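Local structure of N-hydroxyarylamine O-acetyltransferase (Bacillus cereus, 4DMO) at residues 102-107 with 156-161; 162-167 with 185-190; 90-95 with 110-115. The protein probably transfers acetyl groups to arylamines and N-hydroxyarylamines, as an arylamine N-acetyltransferase built round an unusual Cys-His-Glu catalytic triad. All coordinates share one frame; numbering follows the deposited sequence.

The three contacts sample one antiparallel sheet from its buried middle to its surface. Contact 3 is core: strands 88-98 and 103-117 pair through regular backbone bonds, with mainly aliphatic side chains packed on the faces and a polar end at His110. Contact 2, partly buried, joins strands 163-168 and 183-188, where aromatic rings replace much of the aliphatic packing and a bulge interrupts the pairing at either end. It adjoins contact 3, since Ala187 O and Thr95 N are probably hydrogen-bonded. Contact 1 lies at the surface and has no backbone pairing; one ring face and one salt bridge hold it. It shares strand 103-117 with contact 3, while its other half runs directly into Asn162 of contact 2.

Contact 1. Residues 102-107 with 156-161; sequences SIWAVD and EMTEKG
Trp104 and Lys160 make the tight part of this contact, the lysine chain lying over one face of the indole. CG of Lys160 sits 3.3 Å from the centroid of the Trp104 six-membered ring and only 8° off the ring normal, a CH-pi contact near the middle of the face. From there the lysine bends at chi2 (-55°), then runs extended and climbs away from the face, leaving NZ high above the five-membered ring. NZ stands 5.3 Å from the centroid of that ring of Trp104, at most a weak cation-pi attraction; its main partner is Asp107, whose OD2 takes it at 2.6 Å in a salt bridge through the anti lone pair. Trp104 and Asp107 thus both engage this one side chain.

The outer side is looser. Glu159, exposed to solvent, runs alongside the indole in the opposite direction with its carboxylate plane turned 62° from the ring, and its OE1 comes no nearer to Trp104 NE1 than 3.5 Å. Thr158 OG1 approaches Trp104 CH2 at 3.9 Å, but it accepts a hydrogen bond from Lys160 N at 2.9 Å within its own segment. Trp104 also meets Tyr97 edge-to-face and borders the bound piperidinium sulfonate. The contact thus sets an ST turn, in the connection between strands 149-158 and 163-168, against a tryptophan of the ligand pocket.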
loop_
_atom_site.group_PDB
_atom_site.type_symbol
_atom_site.label_atom_id
_atom_site.label_comp_id
_atom_site.label_asym_id
_atom_site.label_seq_id
_atom_site.Cartn_x
_atom_site.Cartn_y
_atom_site.Cartn_z
ATOM N N SER A 102 19.763 -8.888 1.062
ATOM C CA SER A 102 20.498 -8.236 -0.014
ATOM C C SER A 102 20.177 -8.827 -1.394
ATOM O O SER A 102 21.056 -9.282 -2.105
ATOM C CB SER A 102 22.010 -8.336 0.241
ATOM O OG SER A 102 22.391 -7.614 1.398
ATOM N N ILE A 103 18.916 -8.797 -1.787
ATOM C CA ILE A 103 18.541 -9.285 -3.108
ATOM C C ILE A 103 17.195 -8.699 -3.456
ATOM O O ILE A 103 16.476 -8.243 -2.573
ATOM C CB ILE A 103 18.368 -10.820 -3.140
ATOM C CG1 ILE A 103 17.461 -11.268 -1.995
ATOM C CG2 ILE A 103 19.706 -11.540 -3.067
ATOM C CD1 ILE A 103 16.896 -12.612 -2.200
ATOM N N TRP A 104 16.838 -8.765 -4.737
ATOM C CA TRP A 104 15.568 -8.249 -5.202
ATOM C C TRP A 104 14.459 -9.208 -4.902
ATOM O O TRP A 104 14.685 -10.395 -4.789
ATOM C CB TRP A 104 15.596 -7.994 -6.707
ATOM C CG TRP A 104 16.560 -6.944 -7.113
ATOM C CD1 TRP A 104 17.796 -7.141 -7.660
ATOM C CD2 TRP A 104 16.366 -5.528 -7.017
ATOM N NE1 TRP A 104 18.386 -5.926 -7.918
ATOM C CE2 TRP A 104 17.548 -4.918 -7.527
ATOM C CE3 TRP A 104 15.334 -4.698 -6.558
ATOM C CZ2 TRP A 104 17.707 -3.540 -7.581
ATOM C CZ3 TRP A 104 15.493 -3.328 -6.621
ATOM C CH2 TRP A 104 16.683 -2.764 -7.120
ATOM N N ALA A 105 13.271 -8.658 -4.697
ATOM C CA ALA A 105 12.050 -9.446 -4.682
ATOM C C ALA A 105 11.701 -9.752 -6.123
ATOM O O ALA A 105 12.423 -9.354 -7.045
ATOM C CB ALA A 105 10.920 -8.674 -4.018
ATOM N N VAL A 106 10.584 -10.432 -6.322
ATOM C CA VAL A 106 10.157 -10.797 -7.655
ATOM C C VAL A 106 10.067 -9.570 -8.533
ATOM O O VAL A 106 9.610 -8.499 -8.100
ATOM C CB VAL A 106 8.799 -11.547 -7.665
ATOM C CG1 VAL A 106 8.994 -12.908 -7.113
ATOM C CG2 VAL A 106 7.732 -10.790 -6.889
ATOM N N ASP A 107 10.492 -9.750 -9.783
ATOM C CA ASP A 107 10.571 -8.663 -10.752
ATOM C C ASP A 107 9.187 -8.094 -11.062
ATOM O O ASP A 107 8.259 -8.835 -11.372
ATOM C CB ASP A 107 11.222 -9.151 -12.050
ATOM C CG ASP A 107 11.475 -8.044 -12.996
ATOM O OD1 ASP A 107 10.560 -7.695 -13.767
ATOM O OD2 ASP A 107 12.570 -7.472 -12.936
ATOM N N GLU A 156 18.076 7.275 -9.665
ATOM C CA GLU A 156 19.174 6.330 -9.678
ATOM C C GLU A 156 18.861 5.090 -10.504
ATOM O O GLU A 156 17.908 4.350 -10.247
ATOM C CB GLU A 156 19.551 5.916 -8.274
ATOM C CG GLU A 156 20.738 4.982 -8.267
ATOM C CD GLU A 156 21.248 4.694 -6.873
ATOM O OE1 GLU A 156 21.105 3.538 -6.434
ATOM O OE2 GLU A 156 21.795 5.622 -6.219
ATOM N N MET A 157 19.693 4.893 -11.512
ATOM C CA MET A 157 19.574 3.776 -12.414
ATOM C C MET A 157 19.969 2.555 -11.622
ATOM O O MET A 157 20.996 2.546 -10.957
ATOM C CB MET A 157 20.504 3.970 -13.614
ATOM C CG MET A 157 20.276 3.025 -14.792
ATOM S SD MET A 157 18.677 3.238 -15.551
ATOM C CE MET A 157 18.505 5.020 -15.384
ATOM N N THR A 158 19.090 1.561 -11.626
ATOM C CA THR A 158 19.405 0.231 -11.145
ATOM C C THR A 158 18.898 -0.635 -12.257
ATOM O O THR A 158 18.354 -0.141 -13.253
ATOM C CB THR A 158 18.660 -0.196 -9.826
ATOM O OG1 THR A 158 17.267 -0.356 -10.094
ATOM C CG2 THR A 158 18.846 0.813 -8.706
ATOM N N GLU A 159 19.040 -1.933 -12.068
ATOM C CA GLU A 159 18.535 -2.887 -13.026
ATOM C C GLU A 159 17.018 -3.087 -12.856
ATOM O O GLU A 159 16.432 -3.920 -13.543
ATOM C CB GLU A 159 19.252 -4.215 -12.855
ATOM C CG GLU A 159 18.849 -4.954 -11.591
ATOM C CD GLU A 159 19.621 -6.260 -11.393
ATOM O OE1 GLU A 159 20.619 -6.281 -10.618
ATOM O OE2 GLU A 159 19.212 -7.254 -12.021
ATOM N N LYS A 160 16.388 -2.359 -11.925
ATOM C CA LYS A 160 14.953 -2.545 -11.671
ATOM C C LYS A 160 14.165 -1.252 -11.811
ATOM O O LYS A 160 12.988 -1.184 -11.461
ATOM C CB LYS A 160 14.725 -3.126 -10.281
ATOM C CG LYS A 160 15.299 -4.521 -10.071
ATOM C CD LYS A 160 14.812 -5.562 -11.123
ATOM C CE LYS A 160 15.326 -6.972 -10.769
ATOM N NZ LYS A 160 14.825 -8.024 -11.726
ATOM N N GLY A 161 14.814 -0.212 -12.312
ATOM C CA GLY A 161 14.149 1.065 -12.443
ATOM C C GLY A 161 15.132 2.178 -12.745
ATOM O O GLY A 161 16.328 1.938 -12.925
#

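Contact 2. Residues 162-167 with 185-190; sequences NYILEM and GYAFYI
Tyr163 meets Phe188 with its CB rather than its ring: the methylene carbon lies over the phenyl face, offset toward the rim, with CB of Tyr163 3.3 Å from CZ of Phe188. The two rings are nearly parallel, at 18°, yet slid so far apart that they barely overlap, their centroids being 5.8 Å from each other. The displaced tyrosine ring instead meets Ile190, its CE2 lying 3.7 Å from Ile190 CB. Farther along the same face of the sheet Leu165 repeats the theme, its CB centred over the Tyr186 ring at 4.1 Å from the centroid while CD2 touches CE1 of that ring. Both Tyr186 and Phe188 hold CG between the backbone N and the carbonyl carbon (chi1 60° and 63°), which swings their rings toward strand 163-168.

Under these rings strands 163-168 and 183-188 pair antiparallel, as neighbours in the large antiparallel sheet, with a classic beta bulge at each end. Phe188 O accepts from both Asn162 N and Tyr163 N; Leu165 O accepts from Gly185 N at 2.7 Å and, weakly, from Tyr186 N. Ile164 and Ala187 occupy the other face.

At the first bulge the Asn162 amide stands at about a right angle to the Tyr189 ring, with ND2 at the ring edge 3.5 Å from CD1 of Tyr189. Its OD1 receives Ile190 N at 3.0 Å, in the carbonyl plane on a lone pair, and ND2 bonds Glu191, so both ends of the amide are held. Glu166, pointing away from strand 183-188, forms salt bridges with Arg152 and Arg154 of strand 149-158.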
loop_
_atom_site.group_PDB
_atom_site.type_symbol
_atom_site.label_atom_id
_atom_site.label_comp_id
_atom_site.label_asym_id
_atom_site.label_seq_id
_atom_site.Cartn_x
_atom_site.Cartn_y
_atom_site.Cartn_z
ATOM N N ASN A 162 14.614 3.401 -12.822
ATOM C CA ASN A 162 15.459 4.572 -12.943
ATOM C C ASN A 162 15.254 5.547 -11.796
ATOM O O ASN A 162 15.856 6.619 -11.799
ATOM C CB ASN A 162 15.262 5.278 -14.282
ATOM C CG ASN A 162 13.833 5.344 -14.706
ATOM O OD1 ASN A 162 12.945 5.706 -13.929
ATOM N ND2 ASN A 162 13.586 4.960 -15.950
ATOM N N TYR A 163 14.420 5.170 -10.822
ATOM C CA TYR A 163 14.284 5.924 -9.569
ATOM C C TYR A 163 14.226 4.946 -8.409
ATOM O O TYR A 163 14.081 3.740 -8.588
ATOM C CB TYR A 163 13.022 6.779 -9.553
ATOM C CG TYR A 163 13.101 8.054 -10.362
ATOM C CD1 TYR A 163 13.462 9.247 -9.753
ATOM C CD2 TYR A 163 12.799 8.075 -11.714
ATOM C CE1 TYR A 163 13.532 10.411 -10.458
ATOM C CE2 TYR A 163 12.856 9.244 -12.438
ATOM C CZ TYR A 163 13.225 10.420 -11.796
ATOM O OH TYR A 163 13.315 11.626 -12.473
ATOM N N ILE A 164 14.362 5.464 -7.209
ATOM C CA ILE A 164 14.318 4.619 -6.039
ATOM C C ILE A 164 13.600 5.331 -4.925
ATOM O O ILE A 164 13.620 6.569 -4.836
ATOM C CB ILE A 164 15.723 4.199 -5.526
ATOM C CG1 ILE A 164 16.494 5.400 -4.964
ATOM C CG2 ILE A 164 16.523 3.490 -6.622
ATOM C CD1 ILE A 164 17.899 5.001 -4.391
ATOM N N LEU A 165 12.952 4.521 -4.090
ATOM C CA LEU A 165 12.414 4.980 -2.827
ATOM C C LEU A 165 13.260 4.407 -1.720
ATOM O O LEU A 165 13.321 3.180 -1.526
ATOM C CB LEU A 165 10.973 4.530 -2.646
ATOM C CG LEU A 165 10.462 5.058 -1.320
ATOM C CD1 LEU A 165 10.252 6.547 -1.413
ATOM C CD2 LEU A 165 9.201 4.352 -0.877
ATOM N N GLU A 166 13.935 5.307 -1.016
ATOM C CA GLU A 166 14.791 4.951 0.082
ATOM C C GLU A 166 14.093 5.261 1.385
ATOM O O GLU A 166 13.233 6.115 1.461
ATOM C CB GLU A 166 16.086 5.770 0.021
ATOM C CG GLU A 166 17.233 5.093 -0.681
ATOM C CD GLU A 166 18.403 6.025 -0.853
ATOM O OE1 GLU A 166 18.159 7.246 -0.965
ATOM O OE2 GLU A 166 19.558 5.550 -0.847
ATOM N N MET A 167 14.494 4.573 2.427
ATOM C CA MET A 167 13.853 4.752 3.705
ATOM C C MET A 167 14.750 4.370 4.878
ATOM O O MET A 167 15.712 3.584 4.750
ATOM C CB MET A 167 12.598 3.889 3.774
ATOM C CG MET A 167 12.894 2.389 3.879
ATOM S SD MET A 167 11.458 1.314 3.597
ATOM C CE MET A 167 12.178 -0.333 3.736
ATOM N N GLY A 185 14.061 0.733 -0.626
ATOM C CA GLY A 185 12.739 0.151 -0.418
ATOM C C GLY A 185 12.329 -0.540 -1.692
ATOM O O GLY A 185 12.254 -1.766 -1.783
ATOM N N TYR A 186 12.105 0.265 -2.710
ATOM C CA TYR A 186 11.993 -0.299 -4.033
ATOM C C TYR A 186 12.528 0.637 -5.110
ATOM O O TYR A 186 12.683 1.857 -4.910
ATOM C CB TYR A 186 10.554 -0.697 -4.340
ATOM C CG TYR A 186 9.581 0.454 -4.279
ATOM C CD1 TYR A 186 8.777 0.661 -3.154
ATOM C CD2 TYR A 186 9.443 1.313 -5.356
ATOM C CE1 TYR A 186 7.889 1.707 -3.111
ATOM C CE2 TYR A 186 8.546 2.355 -5.322
ATOM C CZ TYR A 186 7.771 2.548 -4.206
ATOM O OH TYR A 186 6.886 3.602 -4.170
ATOM N N ALA A 187 12.852 0.003 -6.236
ATOM C CA ALA A 187 13.219 0.684 -7.445
ATOM C C ALA A 187 12.009 0.679 -8.358
ATOM O O ALA A 187 11.238 -0.295 -8.383
ATOM C CB ALA A 187 14.402 -0.047 -8.108
ATOM N N PHE A 188 11.834 1.758 -9.113
ATOM C CA PHE A 188 10.752 1.831 -10.093
ATOM C C PHE A 188 11.170 2.630 -11.318
ATOM O O PHE A 188 12.135 3.372 -11.262
ATOM C CB PHE A 188 9.497 2.461 -9.495
ATOM C CG PHE A 188 9.674 3.903 -9.060
ATOM C CD1 PHE A 188 10.265 4.208 -7.845
ATOM C CD2 PHE A 188 9.230 4.944 -9.857
ATOM C CE1 PHE A 188 10.412 5.531 -7.437
ATOM C CE2 PHE A 188 9.393 6.264 -9.454
ATOM C CZ PHE A 188 9.974 6.550 -8.238
ATOM N N TYR A 189 10.438 2.441 -12.414
ATOM C CA TYR A 189 10.581 3.235 -13.619
ATOM C C TYR A 189 9.527 4.364 -13.612
ATOM O O TYR A 189 8.367 4.129 -13.249
ATOM C CB TYR A 189 10.384 2.344 -14.850
ATOM C CG TYR A 189 11.420 1.271 -15.022
ATOM C CD1 TYR A 189 12.672 1.577 -15.558
ATOM C CD2 TYR A 189 11.159 -0.067 -14.653
ATOM C CE1 TYR A 189 13.659 0.581 -15.729
ATOM C CE2 TYR A 189 12.149 -1.088 -14.826
ATOM C CZ TYR A 189 13.396 -0.729 -15.364
ATOM O OH TYR A 189 14.392 -1.665 -15.547
ATOM N N ILE A 190 9.926 5.582 -13.985
ATOM C CA ILE A 190 9.010 6.736 -13.993
ATOM C C ILE A 190 7.990 6.637 -15.127
ATOM O O ILE A 190 6.954 7.301 -15.110
ATOM C CB ILE A 190 9.790 8.087 -14.109
ATOM C CG1 ILE A 190 8.878 9.285 -13.813
ATOM C CG2 ILE A 190 10.408 8.230 -15.502
ATOM C CD1 ILE A 190 8.121 9.192 -12.491
#

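Contact 3. Residues 90-95 with 110-115; sequences HLVSGT and HIATVL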
loop_
_atom_site.group_PDB
_atom_site.type_symbol
_atom_site.label_atom_id
_atom_site.label_comp_id
_atom_site.label_asym_id
_atom_site.label_seq_id
_atom_site.Cartn_x
_atom_site.Cartn_y
_atom_site.Cartn_z
ATOM N N HIS A 90 -0.709 8.958 -12.333
ATOM C CA HIS A 90 -0.270 7.865 -13.195
ATOM C C HIS A 90 0.233 6.692 -12.346
ATOM O O HIS A 90 0.750 6.882 -11.265
ATOM C CB HIS A 90 0.845 8.361 -14.125
ATOM C CG HIS A 90 0.532 9.676 -14.785
ATOM N ND1 HIS A 90 -0.151 9.769 -15.984
ATOM C CD2 HIS A 90 0.813 10.953 -14.415
ATOM C CE1 HIS A 90 -0.289 11.043 -16.312
ATOM N NE2 HIS A 90 0.284 11.782 -15.376
ATOM N N LEU A 91 0.092 5.484 -12.857
ATOM C CA LEU A 91 0.647 4.320 -12.214
ATOM C C LEU A 91 2.064 4.110 -12.732
ATOM O O LEU A 91 2.395 4.464 -13.871
ATOM C CB LEU A 91 -0.195 3.082 -12.519
ATOM C CG LEU A 91 -1.562 2.976 -11.859
ATOM C CD1 LEU A 91 -2.237 1.687 -12.247
ATOM C CD2 LEU A 91 -1.403 3.052 -10.360
ATOM N N VAL A 92 2.900 3.545 -11.872
ATOM C CA VAL A 92 4.239 3.151 -12.249
ATOM C C VAL A 92 4.500 1.760 -11.718
ATOM O O VAL A 92 3.855 1.300 -10.749
ATOM C CB VAL A 92 5.300 4.118 -11.697
ATOM C CG1 VAL A 92 5.109 5.500 -12.316
ATOM C CG2 VAL A 92 5.225 4.183 -10.200
ATOM N N SER A 93 5.464 1.106 -12.357
ATOM C CA SER A 93 5.839 -0.254 -12.038
ATOM C C SER A 93 7.241 -0.263 -11.466
ATOM O O SER A 93 8.092 0.518 -11.876
ATOM C CB SER A 93 5.771 -1.125 -13.303
ATOM O OG SER A 93 6.490 -2.339 -13.158
ATOM N N GLY A 94 7.482 -1.188 -10.553
ATOM C CA GLY A 94 8.779 -1.328 -9.946
ATOM C C GLY A 94 8.967 -2.684 -9.320
ATOM O O GLY A 94 8.147 -3.582 -9.488
ATOM N N THR A 95 10.082 -2.813 -8.607
ATOM C CA THR A 95 10.447 -4.032 -7.962
ATOM C C THR A 95 10.961 -3.711 -6.574
ATOM O O THR A 95 11.811 -2.836 -6.410
ATOM C CB THR A 95 11.560 -4.759 -8.751
ATOM O OG1 THR A 95 11.134 -5.012 -10.098
ATOM C CG2 THR A 95 11.928 -6.076 -8.061
ATOM N N HIS A 110 5.837 -4.660 -7.864
ATOM C CA HIS A 110 5.286 -3.489 -7.210
ATOM C C HIS A 110 4.575 -2.551 -8.169
ATOM O O HIS A 110 4.974 -2.354 -9.325
ATOM C CB HIS A 110 6.375 -2.704 -6.453
ATOM C CG HIS A 110 5.837 -1.673 -5.497
ATOM N ND1 HIS A 110 5.362 -2.000 -4.241
ATOM C CD2 HIS A 110 5.714 -0.321 -5.596
ATOM C CE1 HIS A 110 4.976 -0.901 -3.610
ATOM N NE2 HIS A 110 5.197 0.133 -4.407
ATOM N N ILE A 111 3.523 -1.942 -7.660
ATOM C CA ILE A 111 2.826 -0.895 -8.377
ATOM C C ILE A 111 2.654 0.254 -7.436
ATOM O O ILE A 111 2.429 0.043 -6.258
ATOM C CB ILE A 111 1.449 -1.332 -8.817
ATOM C CG1 ILE A 111 1.556 -2.478 -9.808
ATOM C CG2 ILE A 111 0.656 -0.150 -9.389
ATOM C CD1 ILE A 111 2.122 -2.095 -11.141
ATOM N N ALA A 112 2.753 1.468 -7.952
ATOM C CA ALA A 112 2.583 2.682 -7.150
ATOM C C ALA A 112 2.012 3.778 -8.029
ATOM O O ALA A 112 1.793 3.590 -9.234
ATOM C CB ALA A 112 3.905 3.125 -6.544
ATOM N N THR A 113 1.788 4.928 -7.417
ATOM C CA THR A 113 1.115 6.037 -8.056
ATOM C C THR A 113 1.998 7.278 -8.062
ATOM O O THR A 113 2.628 7.588 -7.056
ATOM C CB THR A 113 -0.164 6.374 -7.262
ATOM O OG1 THR A 113 -1.007 5.222 -7.166
ATOM C CG2 THR A 113 -0.933 7.493 -7.923
ATOM N N VAL A 114 2.058 8.002 -9.171
ATOM C CA VAL A 114 2.738 9.299 -9.156
ATOM C C VAL A 114 1.729 10.405 -9.482
ATOM O O VAL A 114 0.804 10.229 -10.296
ATOM C CB VAL A 114 3.935 9.375 -10.113
ATOM C CG1 VAL A 114 4.979 8.318 -9.743
ATOM C CG2 VAL A 114 3.459 9.208 -11.521
ATOM N N LEU A 115 1.891 11.511 -8.776
ATOM C CA LEU A 115 0.980 12.641 -8.841
ATOM C C LEU A 115 1.747 13.920 -9.234
ATOM O O LEU A 115 2.829 14.200 -8.720
ATOM C CB LEU A 115 0.295 12.848 -7.486
ATOM C CG LEU A 115 -0.486 14.173 -7.409
ATOM C CD1 LEU A 115 -1.627 14.181 -8.385
ATOM C CD2 LEU A 115 -1.010 14.451 -6.015
HETATM O O HOH W 1 4.584 -3.949 -11.462
#
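His90, Val92 and Gly94 pair with Val114, Ala112 and His110 through six backbone hydrogen bonds, each pair bonded in both directions, in an antiparallel hairpin ladder whose strands have N-to-C directions 140° apart, a marked twist from the ideal 180°.

On the face carrying these residues, the valines meet at about a right angle: CG1 of Val92 lies 3.8 Å from CG1 of Val114, and Val92 CG2 rests 4.0 Å from Ala112 CB. On the other face Leu91 CD2 lies 3.4 Å from Ala112 O and also reaches Ile111 CG2 and Thr113 OG1, both at 3.9 Å. Leu91 and Thr113 both pack on Tyr79 of helix 71-84.

Toward the other end the chemistry turns polar. A chi1 of 162° sets Ser93 OG opposite the backbone N, where it donates a hydrogen bond to a water 3.0 Å away, and that water donates to His110 O at 2.7 Å. The same oxygen also accepts from Gly94 N. The His110 ring touches Cys71 and bonds Glu125 through NE2, consistent with the Cys-His-Glu triad. Backbone bonds at His110 N and O probably hold its main chain steady, and the NE2 bond would fix the ring's rotation.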